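Local coordinates for hemoglobin (Mustelus griseus, PDB 1GCV), which carries oxygen from the gills to the peripheral tissues, binding it reversibly at a haem iron in each subunit of a heterotetramer, at residues B[26-31]-B[51-56]; B[33-38]-B[93-98]; B[40-43]-B[47-50]. All blocks are in the same frame, centred on the assembly; numbering follows the deposited sequence.

Contact 1: residues B[26-31]-B[51-56]; sequences QALDRM and SIHAGI. With HEM (protoporphyrin IX containing Fe), chain F.
Leu28 meets the imidazole of His53 and the methyl group of Ala54 mainly through one methyl branch, CD1. CD1 of Leu28 comes to CD2 of His53 at 3.8 Å, arriving at the ring edge and near the ring plane. The same CD1 of Leu28 lies 4.1 Å from CB of Ala54. It therefore fills the angle between the distal histidine and the helix that carries it. The other branch, CD2, makes a longer approach to CD2 of His53. The two side chains cross at about a right angle. The helices are close here, with CA of Leu28 and CA of Ala54 7.3 Å apart. The small Ala54 suits this spacing; it also touches Val24 and Thr25 of the same facing helix.

In the globin fold this is the crossing of the B helix (20-34) with the E helix (50-66), on the distal side of the haem. His53 has CG anti to the backbone N (chi1 -160°), which sends the ring off the E helix and over the porphyrin. CE1 of His53 is 3.6 Å from C4D of the haem. NE2 of His53 is 4.3 Å from FE of the haem, too far to be a ligand in this deoxy form. Leu28 touches a different edge of the ring, so apolar packing and the porphyrin limit its movement together. Further along the E helix, CG2 of Ile56 lies 3.4 Å from CAA of the haem.

The solvent side is loose. Gln26 and Ile52 are exposed and make no contact between 26-31 and 51-56. Ser51 points away from 26-31 but touches Thr25 farther back on helix 20-34. Arg30, by contrast, is buried at the subunit interface, with Glu103 of its own chain and Phe116 O and His121 of a neighbouring subunit as partners.

Contact 2: residues B[33-38]-B[93-98]; sequences KVYPWT and FHLLTD. With HEM (protoporphyrin IX containing Fe), chain F.
Leu95 and Tyr35 both point CB toward the opposite segment. With CG anti to the carbonyl carbon in each (chi1 -60° and -49°), the CD2 methyl of Leu95 comes to the centre of the Tyr35 ring. This CD2 of Leu95 lies 3.7 Å from the Tyr35 ring centroid, a CH-pi contact squarely over the face. CG1 of Val34 covers the opposite face, offset toward the rim. CD1 of Leu95 is 3.4 Å from NE1 of Trp37 and 3.7 Å from CG2 of Thr38.

The turn at 35-38 is fixed from within. Tyr35 O accepts from both Thr38 N and Thr38 OG1, the latter at 2.8 Å. A water joins Tyr35 OH to Asp98 OD2, which also takes a hydrogen bond from His94 ND1 at 2.9 Å.

In the globin fold this is the B-C corner packed on the G helix, beside the haem, where Phe93 and Leu96 touch CHC. Trp37 carries it to a neighbouring subunit, meeting Tyr139 there with planes nearly perpendicular. The contact joins the end of helix 20-34 and the 3-10 turn after it to residues 93-98 of helix 93-108, whose Phe93 and Thr97 pack on helix 114-132.

Contact 3: residues B[40-43]-B[47-50]; sequences RYFQ and DFRS. With HEM (protoporphyrin IX containing Fe), chain F.
Phe42 and Phe48 lay their rings against each other obliquely, with planes at 33° and centroids 4.3 Å apart. CD2 of Phe42 comes over the face of the Phe48 ring, 3.3 Å from CE2 of Phe48. CB of Phe42 also lies above that face, 4.0 Å from the centroid of the Phe48 ring. Phe48 has CG anti to its backbone N (chi1 163°), which turns its ring in to lie against CB and CD2 of Phe42. On the far face of the Phe42 ring sits CB of Tyr41, over the centre. The ring is therefore held between its own sequence neighbour and Phe48.

The end of Phe42 faces the haem. CE2 of Phe42 is 3.6 Å from haem CMD, and CZ of Phe42 is 3.7 Å from haem CHD. Tyr41 touches the same margin, with CD2 of Tyr41 3.4 Å from the haem vinyl carbon CBC.

Further out, His53 meets Phe42 edge-to-face, and the ring of Phe32 adds another aromatic neighbour. Tyr41 OH bonds to the backbone N of Asp89, which ties this loop to the one between helices 76-86 and 93-108. An alanine at Phe42 removes the ring, and Phe48 would probably be left free to shift while the haem margin at CMD and CHD loses its apolar cover. Phe42 is at the position of the globin CD-corner phenylalanine, which packs against the haem in the region between the C and E helices.

How the contacts relate
All three contacts touch the same haem. Contacts 1 and 2 share helix 20-34, and their centres are 11 Å apart. They meet where Met31 CE lies 3.6 Å from Thr38 OG1 and Leu28 CD2 lies 3.9 Å from Leu96 CD1. Contact 3 lies in the loop between the helices of contact 1, about 10 Å away between centres. His53 CB packs 3.5 Å from Phe48 CE2, and Asp29 OD1 probably bonds to Ser50 OG at 2.8 Å. Contacts 2 and 3 adjoin in sequence only, with centres 14 Å apart. Contact 1 supplies the distal His53, whose side chain is about 6 Å from that of the proximal His82.

Contact 1: residues B[26-31]-B[51-56]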
loop_
_atom_site.group_PDB
_atom_site.type_symbol
_atom_site.label_atom_id
_atom_site.label_comp_id
_atom_site.label_asym_id
_atom_site.label_seq_id
_atom_site.Cartn_x
_atom_site.Cartn_y
_atom_site.Cartn_z
ATOM N N GLN B 26 11.127 8.801 21.189
ATOM C CA GLN B 26 12.079 8.030 20.408
ATOM C C GLN B 26 11.473 7.565 19.085
ATOM O O GLN B 26 12.183 7.391 18.094
ATOM C CB GLN B 26 12.567 6.836 21.226
ATOM C CG GLN B 26 13.627 7.226 22.254
ATOM C CD GLN B 26 13.710 6.260 23.417
ATOM O OE1 GLN B 26 13.972 6.658 24.550
ATOM N NE2 GLN B 26 13.489 4.982 23.143
ATOM N N ALA B 27 10.156 7.382 19.069
ATOM C CA ALA B 27 9.464 6.942 17.864
ATOM C C ALA B 27 9.452 8.060 16.837
ATOM O O ALA B 27 9.567 7.808 15.638
ATOM C CB ALA B 27 8.036 6.516 18.197
ATOM N N LEU B 28 9.311 9.295 17.314
ATOM C CA LEU B 28 9.299 10.455 16.430
ATOM C C LEU B 28 10.677 10.624 15.802
ATOM O O LEU B 28 10.799 10.817 14.594
ATOM C CB LEU B 28 8.919 11.716 17.213
ATOM C CG LEU B 28 7.415 11.980 17.300
ATOM C CD1 LEU B 28 7.143 12.976 18.401
ATOM C CD2 LEU B 28 6.894 12.500 15.970
ATOM N N ASP B 29 11.714 10.546 16.628
ATOM C CA ASP B 29 13.086 10.678 16.151
ATOM C C ASP B 29 13.421 9.554 15.162
ATOM O O ASP B 29 14.119 9.770 14.167
ATOM C CB ASP B 29 14.061 10.647 17.334
ATOM C CG ASP B 29 14.083 11.958 18.117
ATOM O OD1 ASP B 29 13.757 13.027 17.545
ATOM O OD2 ASP B 29 14.432 11.921 19.315
ATOM N N ARG B 30 12.929 8.350 15.445
ATOM C CA ARG B 30 13.161 7.210 14.569
ATOM C C ARG B 30 12.509 7.516 13.228
ATOM O O ARG B 30 13.102 7.305 12.175
ATOM C CB ARG B 30 12.535 5.947 15.169
ATOM C CG ARG B 30 12.755 4.691 14.347
ATOM C CD ARG B 30 12.276 3.456 15.095
ATOM N NE ARG B 30 13.031 3.237 16.324
ATOM C CZ ARG B 30 14.163 2.546 16.394
ATOM N NH1 ARG B 30 14.678 1.999 15.303
ATOM N NH2 ARG B 30 14.784 2.408 17.557
ATOM N N MET B 31 11.285 8.033 13.284
ATOM C CA MET B 31 10.525 8.368 12.087
ATOM C C MET B 31 11.220 9.398 11.199
ATOM O O MET B 31 11.221 9.262 9.974
ATOM C CB MET B 31 9.134 8.881 12.470
ATOM C CG MET B 31 8.237 9.164 11.277
ATOM S SD MET B 31 6.671 9.918 11.736
ATOM C CE MET B 31 7.212 11.537 12.220
ATOM N N SER B 51 10.394 15.929 22.285
ATOM C CA SER B 51 9.930 15.672 23.646
ATOM C C SER B 51 8.567 16.279 23.949
ATOM O O SER B 51 7.700 15.628 24.534
ATOM C CB SER B 51 10.938 16.223 24.653
ATOM O OG SER B 51 12.027 15.340 24.810
ATOM N N ILE B 52 8.387 17.536 23.563
ATOM C CA ILE B 52 7.134 18.241 23.806
ATOM C C ILE B 52 6.028 17.672 22.929
ATOM O O ILE B 52 4.918 17.409 23.401
ATOM C CB ILE B 52 7.303 19.763 23.531
ATOM C CG1 ILE B 52 8.277 20.369 24.553
ATOM C CG2 ILE B 52 5.954 20.472 23.587
ATOM C CD1 ILE B 52 8.081 19.872 25.993
ATOM N N HIS B 53 6.349 17.475 21.655
ATOM C CA HIS B 53 5.398 16.942 20.687
ATOM C C HIS B 53 4.904 15.561 21.111
ATOM O O HIS B 53 3.706 15.277 21.065
ATOM C CB HIS B 53 6.050 16.864 19.304
ATOM C CG HIS B 53 4.908 16.790 18.315
ATOM N ND1 HIS B 53 3.864 17.709 18.287
ATOM C CD2 HIS B 53 4.748 15.766 17.378
ATOM C CE1 HIS B 53 3.075 17.228 17.330
ATOM N NE2 HIS B 53 3.533 16.142 16.796
ATOM N N ALA B 54 5.833 14.707 21.522
ATOM C CA ALA B 54 5.481 13.368 21.965
ATOM C C ALA B 54 4.467 13.457 23.101
ATOM O O ALA B 54 3.499 12.702 23.140
ATOM C CB ALA B 54 6.726 12.635 22.435
ATOM N N GLY B 55 4.699 14.387 24.025
ATOM C CA GLY B 55 3.795 14.554 25.145
ATOM C C GLY B 55 2.409 14.922 24.664
ATOM O O GLY B 55 1.412 14.455 25.208
ATOM N N ILE B 56 2.346 15.762 23.639
ATOM C CA ILE B 56 1.073 16.191 23.080
ATOM C C ILE B 56 0.383 15.032 22.355
ATOM O O ILE B 56 -0.844 14.911 22.376
ATOM C CB ILE B 56 1.281 17.371 22.102
ATOM C CG1 ILE B 56 1.480 18.668 22.891
ATOM C CG2 ILE B 56 0.078 17.525 21.191
ATOM C CD1 ILE B 56 2.414 19.659 22.226
HETATM C CHA HEM F . -0.297 18.548 16.248
HETATM C CHB HEM F . -1.979 14.223 17.697
HETATM C CHC HEM F . 0.470 12.111 14.058
HETATM C CHD HEM F . 2.067 16.444 12.560
HETATM C C1A HEM F . -0.937 17.529 16.961
HETATM C C2A HEM F . -1.690 17.723 18.182
HETATM C C3A HEM F . -2.160 16.521 18.576
HETATM C C4A HEM F . -1.679 15.563 17.620
HETATM C CMA HEM F . -3.076 16.234 19.756
HETATM C CAA HEM F . -1.933 19.017 18.911
HETATM C CBA HEM F . -3.182 19.639 18.344
HETATM C CGA HEM F . -3.203 21.136 18.520
HETATM O O1A HEM F . -4.208 21.654 19.046
HETATM O O2A HEM F . -2.213 21.796 18.131
HETATM C C1B HEM F . -1.523 13.289 16.794
HETATM C C2B HEM F . -1.775 11.874 16.951
HETATM C C3B HEM F . -1.033 11.245 15.963
HETATM C C4B HEM F . -0.379 12.313 15.164
HETATM C CMB HEM F . -2.726 11.248 17.987
HETATM C CAB HEM F . -0.877 9.860 15.837
HETATM C CBB HEM F . -1.114 9.145 14.644
HETATM C C1C HEM F . 1.100 13.120 13.297
HETATM C C2C HEM F . 2.058 12.880 12.206
HETATM C C3C HEM F . 2.434 14.115 11.747
HETATM C C4C HEM F . 1.784 15.093 12.605
HETATM C CMC HEM F . 2.618 11.539 11.723
HETATM C CAC HEM F . 3.204 14.421 10.614
HETATM C CBC HEM F . 4.415 13.797 10.274
HETATM C C1D HEM F . 1.530 17.377 13.420
HETATM C C2D HEM F . 1.892 18.773 13.376
HETATM C C3D HEM F . 1.267 19.360 14.426
HETATM C C4D HEM F . 0.460 18.340 15.079
HETATM C CMD HEM F . 2.754 19.452 12.322
HETATM C CAD HEM F . 1.411 20.812 14.873
HETATM C CBD HEM F . 2.818 21.103 15.363
HETATM C CGD HEM F . 2.845 22.095 16.506
HETATM O O1D HEM F . 3.841 22.086 17.265
HETATM O O2D HEM F . 1.877 22.878 16.642
HETATM N NA HEM F . -0.951 16.186 16.593
HETATM N NB HEM F . -0.709 13.569 15.677
HETATM N NC HEM F . 0.931 14.495 13.533
HETATM N ND HEM F . 0.631 17.109 14.446
HETATM FE FE HEM F . -0.242 15.369 14.912
#

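Contact 2: residues B[33-38]-B[93-98]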
loop_
_atom_site.group_PDB
_atom_site.type_symbol
_atom_site.label_atom_id
_atom_site.label_comp_id
_atom_site.label_asym_id
_atom_site.label_seq_id
_atom_site.Cartn_x
_atom_site.Cartn_y
_atom_site.Cartn_z
ATOM N N LYS B 33 14.298 9.862 10.860
ATOM C CA LYS B 33 15.484 9.276 10.256
ATOM C C LYS B 33 15.175 8.215 9.187
ATOM O O LYS B 33 15.789 8.209 8.123
ATOM C CB LYS B 33 16.370 8.670 11.347
ATOM C CG LYS B 33 17.636 8.011 10.826
ATOM C CD LYS B 33 18.610 9.027 10.242
ATOM C CE LYS B 33 18.929 10.137 11.240
ATOM N NZ LYS B 33 20.260 9.953 11.895
ATOM N N VAL B 34 14.224 7.325 9.463
ATOM C CA VAL B 34 13.876 6.264 8.515
ATOM C C VAL B 34 12.985 6.760 7.377
ATOM O O VAL B 34 13.096 6.283 6.247
ATOM C CB VAL B 34 13.172 5.066 9.231
ATOM C CG1 VAL B 34 12.956 3.919 8.250
ATOM C CG2 VAL B 34 14.017 4.586 10.409
ATOM N N TYR B 35 12.106 7.713 7.683
ATOM C CA TYR B 35 11.192 8.301 6.695
ATOM C C TYR B 35 11.403 9.818 6.734
ATOM O O TYR B 35 10.537 10.560 7.197
ATOM C CB TYR B 35 9.730 7.969 7.051
ATOM C CG TYR B 35 9.482 6.504 7.342
ATOM C CD1 TYR B 35 9.622 5.544 6.342
ATOM C CD2 TYR B 35 9.152 6.072 8.629
ATOM C CE1 TYR B 35 9.445 4.184 6.617
ATOM C CE2 TYR B 35 8.973 4.717 8.915
ATOM C CZ TYR B 35 9.125 3.779 7.903
ATOM O OH TYR B 35 8.969 2.437 8.177
ATOM N N PRO B 36 12.547 10.295 6.196
ATOM C CA PRO B 36 12.945 11.709 6.151
ATOM C C PRO B 36 11.922 12.735 5.670
ATOM O O PRO B 36 11.910 13.870 6.141
ATOM C CB PRO B 36 14.200 11.703 5.279
ATOM C CG PRO B 36 14.731 10.327 5.385
ATOM C CD PRO B 36 13.532 9.436 5.509
ATOM N N TRP B 37 11.067 12.348 4.735
ATOM C CA TRP B 37 10.075 13.276 4.215
ATOM C C TRP B 37 9.101 13.785 5.264
ATOM O O TRP B 37 8.481 14.820 5.060
ATOM C CB TRP B 37 9.284 12.646 3.061
ATOM C CG TRP B 37 8.583 11.348 3.388
ATOM C CD1 TRP B 37 7.301 11.191 3.838
ATOM C CD2 TRP B 37 9.118 10.028 3.238
ATOM N NE1 TRP B 37 7.006 9.854 3.974
ATOM C CE2 TRP B 37 8.105 9.120 3.612
ATOM C CE3 TRP B 37 10.358 9.525 2.821
ATOM C CZ2 TRP B 37 8.292 7.738 3.582
ATOM C CZ3 TRP B 37 10.546 8.149 2.791
ATOM C CH2 TRP B 37 9.516 7.271 3.168
ATOM N N THR B 38 8.963 13.072 6.379
ATOM C CA THR B 38 8.036 13.504 7.424
ATOM C C THR B 38 8.550 14.738 8.165
ATOM O O THR B 38 7.821 15.329 8.962
ATOM C CB THR B 38 7.765 12.391 8.468
ATOM O OG1 THR B 38 8.997 12.007 9.087
ATOM C CG2 THR B 38 7.123 11.172 7.812
ATOM N N PHE B 93 0.586 9.064 8.728
ATOM C CA PHE B 93 0.154 8.673 10.072
ATOM C C PHE B 93 0.704 7.313 10.514
ATOM O O PHE B 93 1.191 7.188 11.636
ATOM C CB PHE B 93 -1.379 8.665 10.167
ATOM C CG PHE B 93 -1.997 10.041 10.207
ATOM C CD1 PHE B 93 -1.443 11.051 10.987
ATOM C CD2 PHE B 93 -3.132 10.326 9.465
ATOM C CE1 PHE B 93 -2.016 12.325 11.023
ATOM C CE2 PHE B 93 -3.706 11.597 9.498
ATOM C CZ PHE B 93 -3.146 12.594 10.277
ATOM N N HIS B 94 0.640 6.301 9.645
ATOM C CA HIS B 94 1.143 4.976 10.006
ATOM C C HIS B 94 2.666 4.919 10.171
ATOM O O HIS B 94 3.184 4.032 10.849
ATOM C CB HIS B 94 0.649 3.905 9.000
ATOM C CG HIS B 94 1.501 3.753 7.771
ATOM N ND1 HIS B 94 2.600 2.919 7.719
ATOM C CD2 HIS B 94 1.384 4.293 6.532
ATOM C CE1 HIS B 94 3.122 2.952 6.505
ATOM N NE2 HIS B 94 2.403 3.777 5.766
ATOM N N LEU B 95 3.383 5.868 9.573
ATOM C CA LEU B 95 4.837 5.900 9.700
ATOM C C LEU B 95 5.208 6.162 11.158
ATOM O O LEU B 95 6.208 5.650 11.649
ATOM C CB LEU B 95 5.439 6.981 8.796
ATOM C CG LEU B 95 5.147 6.807 7.302
ATOM C CD1 LEU B 95 5.719 7.979 6.534
ATOM C CD2 LEU B 95 5.743 5.494 6.806
ATOM N N LEU B 96 4.399 6.954 11.854
ATOM C CA LEU B 96 4.662 7.226 13.262
ATOM C C LEU B 96 4.246 6.028 14.112
ATOM O O LEU B 96 5.039 5.530 14.911
ATOM C CB LEU B 96 3.903 8.470 13.742
ATOM C CG LEU B 96 3.924 8.720 15.258
ATOM C CD1 LEU B 96 5.358 8.874 15.740
ATOM C CD2 LEU B 96 3.124 9.965 15.585
ATOM N N THR B 97 3.011 5.556 13.937
ATOM C CA THR B 97 2.526 4.421 14.720
ATOM C C THR B 97 3.382 3.173 14.484
ATOM O O THR B 97 3.586 2.380 15.402
ATOM C CB THR B 97 1.019 4.121 14.439
ATOM O OG1 THR B 97 0.816 3.818 13.054
ATOM C CG2 THR B 97 0.174 5.314 14.808
ATOM N N ASP B 98 3.895 3.003 13.268
ATOM C CA ASP B 98 4.759 1.862 12.967
ATOM C C ASP B 98 6.055 2.002 13.764
ATOM O O ASP B 98 6.625 1.013 14.216
ATOM C CB ASP B 98 5.120 1.819 11.479
ATOM C CG ASP B 98 4.069 1.133 10.639
ATOM O OD1 ASP B 98 3.118 0.575 11.223
ATOM O OD2 ASP B 98 4.198 1.161 9.396
HETATM C CHA HEM F . -0.297 18.548 16.248
HETATM C CHB HEM F . -1.979 14.223 17.697
HETATM C CHC HEM F . 0.470 12.111 14.058
HETATM C CHD HEM F . 2.067 16.444 12.560
HETATM C C1A HEM F . -0.937 17.529 16.961
HETATM C C2A HEM F . -1.690 17.723 18.182
HETATM C C3A HEM F . -2.160 16.521 18.576
HETATM C C4A HEM F . -1.679 15.563 17.620
HETATM C CMA HEM F . -3.076 16.234 19.756
HETATM C CAA HEM F . -1.933 19.017 18.911
HETATM C CBA HEM F . -3.182 19.639 18.344
HETATM C CGA HEM F . -3.203 21.136 18.520
HETATM O O1A HEM F . -4.208 21.654 19.046
HETATM O O2A HEM F . -2.213 21.796 18.131
HETATM C C1B HEM F . -1.523 13.289 16.794
HETATM C C2B HEM F . -1.775 11.874 16.951
HETATM C C3B HEM F . -1.033 11.245 15.963
HETATM C C4B HEM F . -0.379 12.313 15.164
HETATM C CMB HEM F . -2.726 11.248 17.987
HETATM C CAB HEM F . -0.877 9.860 15.837
HETATM C CBB HEM F . -1.114 9.145 14.644
HETATM C C1C HEM F . 1.100 13.120 13.297
HETATM C C2C HEM F . 2.058 12.880 12.206
HETATM C C3C HEM F . 2.434 14.115 11.747
HETATM C C4C HEM F . 1.784 15.093 12.605
HETATM C CMC HEM F . 2.618 11.539 11.723
HETATM C CAC HEM F . 3.204 14.421 10.614
HETATM C CBC HEM F . 4.415 13.797 10.274
HETATM C C1D HEM F . 1.530 17.377 13.420
HETATM C C2D HEM F . 1.892 18.773 13.376
HETATM C C3D HEM F . 1.267 19.360 14.426
HETATM C C4D HEM F . 0.460 18.340 15.079
HETATM C CMD HEM F . 2.754 19.452 12.322
HETATM C CAD HEM F . 1.411 20.812 14.873
HETATM C CBD HEM F . 2.818 21.103 15.363
HETATM C CGD HEM F . 2.845 22.095 16.506
HETATM O O1D HEM F . 3.841 22.086 17.265
HETATM O O2D HEM F . 1.877 22.878 16.642
HETATM N NA HEM F . -0.951 16.186 16.593
HETATM N NB HEM F . -0.709 13.569 15.677
HETATM N NC HEM F . 0.931 14.495 13.533
HETATM N ND HEM F . 0.631 17.109 14.446
HETATM FE FE HEM F . -0.242 15.369 14.912
HETATM O O HOH W 1 6.239 1.720 7.987
#

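Contact 3: residues B[40-43]-B[47-50]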
loop_
_atom_site.group_PDB
_atom_site.type_symbol
_atom_site.label_atom_id
_atom_site.label_comp_id
_atom_site.label_asym_id
_atom_site.label_seq_id
_atom_site.Cartn_x
_atom_site.Cartn_y
_atom_site.Cartn_z
ATOM N N ARG B 40 9.201 17.388 6.764
ATOM C CA ARG B 40 8.507 18.446 6.052
ATOM C C ARG B 40 7.693 19.375 6.961
ATOM O O ARG B 40 7.798 20.597 6.868
ATOM C CB ARG B 40 7.583 17.802 5.016
ATOM C CG ARG B 40 7.099 18.718 3.921
ATOM C CD ARG B 40 6.078 18.020 3.029
ATOM N NE ARG B 40 5.266 19.000 2.321
ATOM C CZ ARG B 40 4.030 19.337 2.674
ATOM N NH1 ARG B 40 3.361 20.244 1.974
ATOM N NH2 ARG B 40 3.461 18.758 3.722
ATOM N N TYR B 41 6.890 18.789 7.843
ATOM C CA TYR B 41 6.021 19.554 8.738
ATOM C C TYR B 41 6.683 20.295 9.898
ATOM O O TYR B 41 6.120 21.260 10.413
ATOM C CB TYR B 41 4.927 18.634 9.298
ATOM C CG TYR B 41 4.287 17.756 8.247
ATOM C CD1 TYR B 41 3.314 18.264 7.389
ATOM C CD2 TYR B 41 4.698 16.432 8.066
ATOM C CE1 TYR B 41 2.771 17.487 6.378
ATOM C CE2 TYR B 41 4.159 15.642 7.053
ATOM C CZ TYR B 41 3.198 16.180 6.214
ATOM O OH TYR B 41 2.668 15.422 5.201
ATOM N N PHE B 42 7.877 19.869 10.298
ATOM C CA PHE B 42 8.550 20.490 11.436
ATOM C C PHE B 42 9.776 21.347 11.142
ATOM O O PHE B 42 10.171 22.160 11.972
ATOM C CB PHE B 42 8.918 19.406 12.454
ATOM C CG PHE B 42 7.784 18.475 12.772
ATOM C CD1 PHE B 42 7.741 17.201 12.226
ATOM C CD2 PHE B 42 6.739 18.888 13.590
ATOM C CE1 PHE B 42 6.673 16.353 12.488
ATOM C CE2 PHE B 42 5.668 18.047 13.860
ATOM C CZ PHE B 42 5.636 16.775 13.306
ATOM N N GLN B 43 10.383 21.174 9.973
ATOM C CA GLN B 43 11.564 21.959 9.637
ATOM C C GLN B 43 11.216 23.443 9.652
ATOM O O GLN B 43 12.104 24.294 9.674
ATOM C CB GLN B 43 12.098 21.558 8.260
ATOM C CG GLN B 43 11.130 21.819 7.121
ATOM C CD GLN B 43 11.681 21.392 5.776
ATOM O OE1 GLN B 43 12.395 20.394 5.670
ATOM N NE2 GLN B 43 11.350 22.150 4.738
ATOM N N ASP B 47 11.147 26.201 16.915
ATOM C CA ASP B 47 11.201 25.753 18.304
ATOM C C ASP B 47 10.561 24.392 18.573
ATOM O O ASP B 47 10.284 24.047 19.723
ATOM C CB ASP B 47 10.563 26.801 19.214
ATOM C CG ASP B 47 9.095 27.011 18.915
ATOM O OD1 ASP B 47 8.656 26.694 17.786
ATOM O OD2 ASP B 47 8.382 27.496 19.815
ATOM N N PHE B 48 10.327 23.619 17.517
ATOM C CA PHE B 48 9.744 22.295 17.673
ATOM C C PHE B 48 10.696 21.419 18.483
ATOM O O PHE B 48 11.916 21.509 18.342
ATOM C CB PHE B 48 9.495 21.654 16.304
ATOM C CG PHE B 48 9.274 20.173 16.363
ATOM C CD1 PHE B 48 10.344 19.291 16.254
ATOM C CD2 PHE B 48 7.998 19.655 16.541
ATOM C CE1 PHE B 48 10.147 17.908 16.322
ATOM C CE2 PHE B 48 7.791 18.272 16.611
ATOM C CZ PHE B 48 8.871 17.401 16.500
ATOM N N ARG B 49 10.130 20.575 19.338
ATOM C CA ARG B 49 10.908 19.666 20.172
ATOM C C ARG B 49 10.203 18.310 20.165
ATOM O O ARG B 49 8.996 18.242 20.405
ATOM C CB ARG B 49 10.983 20.201 21.609
ATOM C CG ARG B 49 12.386 20.289 22.186
ATOM C CD ARG B 49 12.968 18.903 22.476
ATOM N NE ARG B 49 14.279 18.708 21.851
ATOM C CZ ARG B 49 14.676 17.579 21.270
ATOM N NH1 ARG B 49 13.868 16.525 21.227
ATOM N NH2 ARG B 49 15.886 17.507 20.730
ATOM N N SER B 50 10.946 17.239 19.885
ATOM C CA SER B 50 10.371 15.890 19.861
ATOM C C SER B 50 9.726 15.540 21.203
ATOM O O SER B 50 8.656 14.929 21.252
ATOM C CB SER B 50 11.454 14.854 19.551
ATOM O OG SER B 50 11.885 14.966 18.214
HETATM C CHA HEM F . -0.297 18.548 16.248
HETATM C CHB HEM F . -1.979 14.223 17.697
HETATM C CHC HEM F . 0.470 12.111 14.058
HETATM C CHD HEM F . 2.067 16.444 12.560
HETATM C C1A HEM F . -0.937 17.529 16.961
HETATM C C2A HEM F . -1.690 17.723 18.182
HETATM C C3A HEM F . -2.160 16.521 18.576
HETATM C C4A HEM F . -1.679 15.563 17.620
HETATM C CMA HEM F . -3.076 16.234 19.756
HETATM C CAA HEM F . -1.933 19.017 18.911
HETATM C CBA HEM F . -3.182 19.639 18.344
HETATM C CGA HEM F . -3.203 21.136 18.520
HETATM O O1A HEM F . -4.208 21.654 19.046
HETATM O O2A HEM F . -2.213 21.796 18.131
HETATM C C1B HEM F . -1.523 13.289 16.794
HETATM C C2B HEM F . -1.775 11.874 16.951
HETATM C C3B HEM F . -1.033 11.245 15.963
HETATM C C4B HEM F . -0.379 12.313 15.164
HETATM C CMB HEM F . -2.726 11.248 17.987
HETATM C CAB HEM F . -0.877 9.860 15.837
HETATM C CBB HEM F . -1.114 9.145 14.644
HETATM C C1C HEM F . 1.100 13.120 13.297
HETATM C C2C HEM F . 2.058 12.880 12.206
HETATM C C3C HEM F . 2.434 14.115 11.747
HETATM C C4C HEM F . 1.784 15.093 12.605
HETATM C CMC HEM F . 2.618 11.539 11.723
HETATM C CAC HEM F . 3.204 14.421 10.614
HETATM C CBC HEM F . 4.415 13.797 10.274
HETATM C C1D HEM F . 1.530 17.377 13.420
HETATM C C2D HEM F . 1.892 18.773 13.376
HETATM C C3D HEM F . 1.267 19.360 14.426
HETATM C C4D HEM F . 0.460 18.340 15.079
HETATM C CMD HEM F . 2.754 19.452 12.322
HETATM C CAD HEM F . 1.411 20.812 14.873
HETATM C CBD HEM F . 2.818 21.103 15.363
HETATM C CGD HEM F . 2.845 22.095 16.506
HETATM O O1D HEM F . 3.841 22.086 17.265
HETATM O O2D HEM F . 1.877 22.878 16.642
HETATM N NA HEM F . -0.951 16.186 16.593
HETATM N NB HEM F . -0.709 13.569 15.677
HETATM N NC HEM F . 0.931 14.495 13.533
HETATM N ND HEM F . 0.631 17.109 14.446
HETATM FE FE HEM F . -0.242 15.369 14.912
#